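Local coordinates for protein beta-agarase AgaA (Microbulbifer thermotolerans, PDB 3WZ1) that cleaves the beta-1,4-galactosidic linkages of agarose from within the chain, releasing mainly neoagarotetraose, at residues 31-35 and 36-40; 138-141 and 142-145. All coordinates share one frame; numbering follows the deposited sequence.

Overall arrangement
Both contacts are tight turns on the outside of the GH16 catalytic domain, a beta-jelly roll, and each leads into a short helix. Contact 1 comes first along the chain, in the loop between strand 18-22 and helix 40-45; contact 2 follows some hundred residues later, between strand 128-135 and helix 144-147. Their centres are about 34 Å apart and their nearest atoms about 23 Å, and each centre lies about 21 Å from that of the chain. Neither includes the predicted catalytic pair or the residues of the two sodium sites. Both are closed by backbone bonds and tied by side chains to neighbouring segments, features that probably contribute, among others, to the enzyme's thermostability.

Contact 1: residues 31-35 and 36-40; sequences YEAPA and AGKST
The chain doubles back at Ala35-Ala36, and residues 31-35 and 36-39 run 159° apart, with Ala33 and Lys38 facing each other. This reversal is a surface loop of the beta-jelly roll, leading into helix 40-45. Lys38 N donates to Pro34 O over 2.9 Å, closing the turn, while Gly37 takes a positive phi at which a side chain would press on the preceding carbonyl. Lys38 then folds back over the turn: bends at chi2 and chi4 (-68°) carry CD to 3.5 Å from Pro34 O and set NZ on a lone pair of Ala35 O, in the carbonyl plane. The ammonium also pairs with Glu48 and bonds to Ser67 O. Replacing Lys38 with leucine would probably leave Glu48 without its countercharge and the Ala35 carbonyl without this donor, making the turn more mobile. Ala33 is small enough for the two arms of the loop to close up, its CB 3.6 Å from Ser39 OG. Ser39 suits the N-cap of helix 40-45, its hydroxyl bonding to Phe42 N. That same OG lies obliquely by the Tyr31 ring, 3.6 Å from CD2, while Tyr31 OH bonds to Asp27 OD2.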
loop_
_atom_site.group_PDB
_atom_site.type_symbol
_atom_site.label_atom_id
_atom_site.label_comp_id
_atom_site.label_asym_id
_atom_site.label_seq_id
_atom_site.Cartn_x
_atom_site.Cartn_y
_atom_site.Cartn_z
ATOM N N TYR A 31 4.074 18.918 5.951
ATOM C CA TYR A 31 3.782 20.121 5.174
ATOM C C TYR A 31 2.287 20.168 4.948
ATOM O O TYR A 31 1.568 19.189 5.214
ATOM C CB TYR A 31 4.528 20.142 3.838
ATOM C CG TYR A 31 4.397 18.885 2.987
ATOM C CD1 TYR A 31 5.272 17.817 3.148
ATOM C CD2 TYR A 31 3.421 18.797 1.993
ATOM C CE1 TYR A 31 5.149 16.683 2.379
ATOM C CE2 TYR A 31 3.303 17.679 1.203
ATOM C CZ TYR A 31 4.168 16.617 1.394
ATOM O OH TYR A 31 4.058 15.485 0.593
ATOM N N GLU A 32 1.806 21.304 4.452
ATOM C CA GLU A 32 0.382 21.486 4.203
ATOM C C GLU A 32 0.155 21.447 2.687
ATOM O O GLU A 32 0.698 22.270 1.949
ATOM C CB GLU A 32 -0.100 22.805 4.824
ATOM C CG GLU A 32 -0.018 22.819 6.343
ATOM C CD GLU A 32 -0.917 21.780 6.996
ATOM O OE1 GLU A 32 -2.097 21.678 6.595
ATOM O OE2 GLU A 32 -0.442 21.060 7.918
ATOM N N ALA A 33 -0.628 20.464 2.234
ATOM C CA ALA A 33 -1.014 20.347 0.823
ATOM C C ALA A 33 -2.515 20.110 0.766
ATOM O O ALA A 33 -2.998 18.974 0.883
ATOM C CB ALA A 33 -0.250 19.235 0.135
ATOM N N PRO A 34 -3.283 21.200 0.634
ATOM C CA PRO A 34 -4.727 21.086 0.582
ATOM C C PRO A 34 -5.226 20.234 -0.567
ATOM O O PRO A 34 -4.548 20.091 -1.578
ATOM C CB PRO A 34 -5.183 22.540 0.446
ATOM C CG PRO A 34 -4.117 23.312 1.121
ATOM C CD PRO A 34 -2.848 22.609 0.768
ATOM N N ALA A 35 -6.403 19.654 -0.384
ATOM C CA ALA A 35 -6.976 18.731 -1.351
ATOM C C ALA A 35 -6.935 19.264 -2.776
ATOM O O ALA A 35 -6.449 18.582 -3.670
ATOM C CB ALA A 35 -8.388 18.398 -0.973
ATOM N N ALA A 36 -7.434 20.489 -2.988
ATOM C CA ALA A 36 -7.390 21.114 -4.314
ATOM C C ALA A 36 -6.097 21.911 -4.444
ATOM O O ALA A 36 -5.911 22.902 -3.724
ATOM C CB ALA A 36 -8.607 22.028 -4.504
ATOM N N GLY A 37 -5.203 21.477 -5.327
ATOM C CA GLY A 37 -3.974 22.229 -5.621
ATOM C C GLY A 37 -2.727 21.721 -4.926
ATOM O O GLY A 37 -1.624 22.005 -5.365
ATOM N N LYS A 38 -2.903 20.981 -3.829
ATOM C CA LYS A 38 -1.773 20.393 -3.113
ATOM C C LYS A 38 -0.720 21.456 -2.751
ATOM O O LYS A 38 -1.074 22.514 -2.236
ATOM C CB LYS A 38 -1.208 19.202 -3.900
ATOM C CG LYS A 38 -2.196 18.064 -4.133
ATOM C CD LYS A 38 -2.647 17.441 -2.817
ATOM C CE LYS A 38 -3.374 16.117 -3.033
ATOM N NZ LYS A 38 -4.700 16.301 -3.706
ATOM N N SER A 39 0.556 21.174 -2.991
ATOM C CA SER A 39 1.638 22.093 -2.645
ATOM C C SER A 39 2.872 21.800 -3.473
ATOM O O SER A 39 3.000 20.736 -4.080
ATOM C CB SER A 39 1.965 22.002 -1.165
ATOM O OG SER A 39 2.781 20.872 -0.907
ATOM N N THR A 40 3.801 22.757 -3.498
ATOM C CA THR A 40 5.037 22.555 -4.232
ATOM C C THR A 40 5.768 21.308 -3.704
ATOM O O THR A 40 6.235 20.480 -4.482
ATOM C CB THR A 40 5.936 23.794 -4.134
ATOM O OG1 THR A 40 5.187 24.934 -4.580
ATOM C CG2 THR A 40 7.154 23.629 -4.985
#

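Contact 2: residues 138-141 and 142-145; sequences SDRP and GQEW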
loop_
_atom_site.group_PDB
_atom_site.type_symbol
_atom_site.label_atom_id
_atom_site.label_comp_id
_atom_site.label_asym_id
_atom_site.label_seq_id
_atom_site.Cartn_x
_atom_site.Cartn_y
_atom_site.Cartn_z
ATOM N N SER A 138 -12.647 -2.299 8.684
ATOM C CA SER A 138 -14.041 -2.213 9.144
ATOM C C SER A 138 -14.322 -2.877 10.484
ATOM O O SER A 138 -13.999 -4.047 10.669
ATOM C CB SER A 138 -14.964 -2.869 8.138
ATOM O OG SER A 138 -16.296 -2.678 8.570
ATOM N N ASP A 139 -15.006 -2.133 11.350
ATOM C CA ASP A 139 -15.518 -2.655 12.623
ATOM C C ASP A 139 -16.952 -3.197 12.484
ATOM O O ASP A 139 -17.612 -3.443 13.505
ATOM C CB ASP A 139 -15.417 -1.585 13.726
ATOM C CG ASP A 139 -16.343 -0.366 13.508
ATOM O OD1 ASP A 139 -17.119 -0.348 12.531
ATOM O OD2 ASP A 139 -16.254 0.590 14.327
ATOM N N ARG A 140 -17.442 -3.404 11.256
ATOM C CA ARG A 140 -18.793 -3.972 11.077
ATOM C C ARG A 140 -18.909 -5.301 11.795
ATOM O O ARG A 140 -17.996 -6.126 11.743
ATOM C CB ARG A 140 -19.100 -4.266 9.617
ATOM C CG ARG A 140 -19.509 -3.066 8.790
ATOM C CD ARG A 140 -19.898 -3.553 7.415
ATOM N NE ARG A 140 -20.118 -2.469 6.457
ATOM C CZ ARG A 140 -20.477 -2.664 5.200
ATOM N NH1 ARG A 140 -20.688 -3.877 4.710
ATOM N NH2 ARG A 140 -20.636 -1.605 4.414
ATOM N N PRO A 141 -20.053 -5.549 12.442
ATOM C CA PRO A 141 -20.263 -6.926 12.892
ATOM C C PRO A 141 -20.195 -7.926 11.738
ATOM O O PRO A 141 -20.792 -7.703 10.692
ATOM C CB PRO A 141 -21.683 -6.890 13.500
ATOM C CG PRO A 141 -21.949 -5.460 13.810
ATOM C CD PRO A 141 -21.181 -4.663 12.776
ATOM N N GLY A 142 -19.466 -9.031 11.916
ATOM C CA GLY A 142 -19.267 -9.996 10.854
ATOM C C GLY A 142 -18.021 -9.769 9.998
ATOM O O GLY A 142 -17.781 -10.539 9.041
ATOM N N GLN A 143 -17.298 -8.684 10.307
ATOM C CA GLN A 143 -16.007 -8.380 9.653
ATOM C C GLN A 143 -14.830 -8.460 10.597
ATOM O O GLN A 143 -13.712 -8.059 10.228
ATOM C CB GLN A 143 -16.025 -6.979 9.022
ATOM C CG GLN A 143 -16.977 -6.843 7.851
ATOM C CD GLN A 143 -16.665 -7.819 6.750
ATOM O OE1 GLN A 143 -15.559 -7.830 6.207
ATOM N NE2 GLN A 143 -17.626 -8.672 6.415
ATOM N N GLU A 144 -15.038 -9.006 11.795
ATOM C CA GLU A 144 -14.000 -9.022 12.798
ATOM C C GLU A 144 -12.731 -9.768 12.330
ATOM O O GLU A 144 -11.625 -9.356 12.654
ATOM C CB GLU A 144 -14.540 -9.636 14.094
ATOM C CG GLU A 144 -15.642 -8.778 14.733
ATOM C CD GLU A 144 -17.059 -9.092 14.269
ATOM O OE1 GLU A 144 -17.306 -9.940 13.356
ATOM O OE2 GLU A 144 -17.995 -8.506 14.845
ATOM N N TRP A 145 -12.904 -10.829 11.558
ATOM C CA TRP A 145 -11.751 -11.597 11.085
ATOM C C TRP A 145 -10.836 -10.691 10.254
ATOM O O TRP A 145 -9.618 -10.658 10.449
ATOM C CB TRP A 145 -12.172 -12.807 10.233
ATOM C CG TRP A 145 -11.034 -13.712 9.909
ATOM C CD1 TRP A 145 -10.574 -14.754 10.679
ATOM C CD2 TRP A 145 -10.177 -13.671 8.758
ATOM N NE1 TRP A 145 -9.518 -15.355 10.080
ATOM C CE2 TRP A 145 -9.242 -14.716 8.899
ATOM C CE3 TRP A 145 -10.118 -12.867 7.609
ATOM C CZ2 TRP A 145 -8.257 -14.962 7.952
ATOM C CZ3 TRP A 145 -9.138 -13.136 6.668
ATOM C CH2 TRP A 145 -8.228 -14.165 6.845
HETATM O O HOH W 1 -20.255 -8.124 7.944
#
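Arg140 and Gln143 meet across a type II beta turn, closed by Gln143 N donating to Arg140 O over 3.0 Å. The N-H comes from above the carbonyl plane, 40° out of it, and is not directed at a lone pair. Beside this bond the bases of the two side chains touch, Gln143 CG 3.8 Å from Arg140 CB, before their ends diverge. Pro141 and Gly142 fill the corners: the ring fixes phi near the value needed at the first, and glycine accepts the positive phi of the second, where a CB would collide with Pro141 O.

Glu144 curls back over the turn, a bend at chi2 (89°) bringing its carboxylate up to the corner. Gly142 N donates to OE1 of Glu144 at 2.8 Å, on the syn side but 35° out of the carboxylate plane, and weakly to OE2. OE2 also rests 3.4 Å from Pro141 CA. An acid suits this place because it can take up an amide N-H that the turn itself leaves pointing outward. A water bridges the other side of the corner, donating to Pro141 O and accepting from Gln143 NE2.

One step further out, Ser138 sets the entry to the turn. Its OG accepts from Arg140 N at 3.0 Å, an ST turn, and a serine is apt because its short side chain can reach forward to the backbone N two residues on. The extended Arg140 chain runs away from the turn to a salt bridge with Glu255 and a bond to Thr250 O, while Gln143 OE1 accepts from Arg244. The turn thus connects strand 128-135 to helix 144-147 and is tied through Arg140 and Gln143 to helices 253-256 and 242-245.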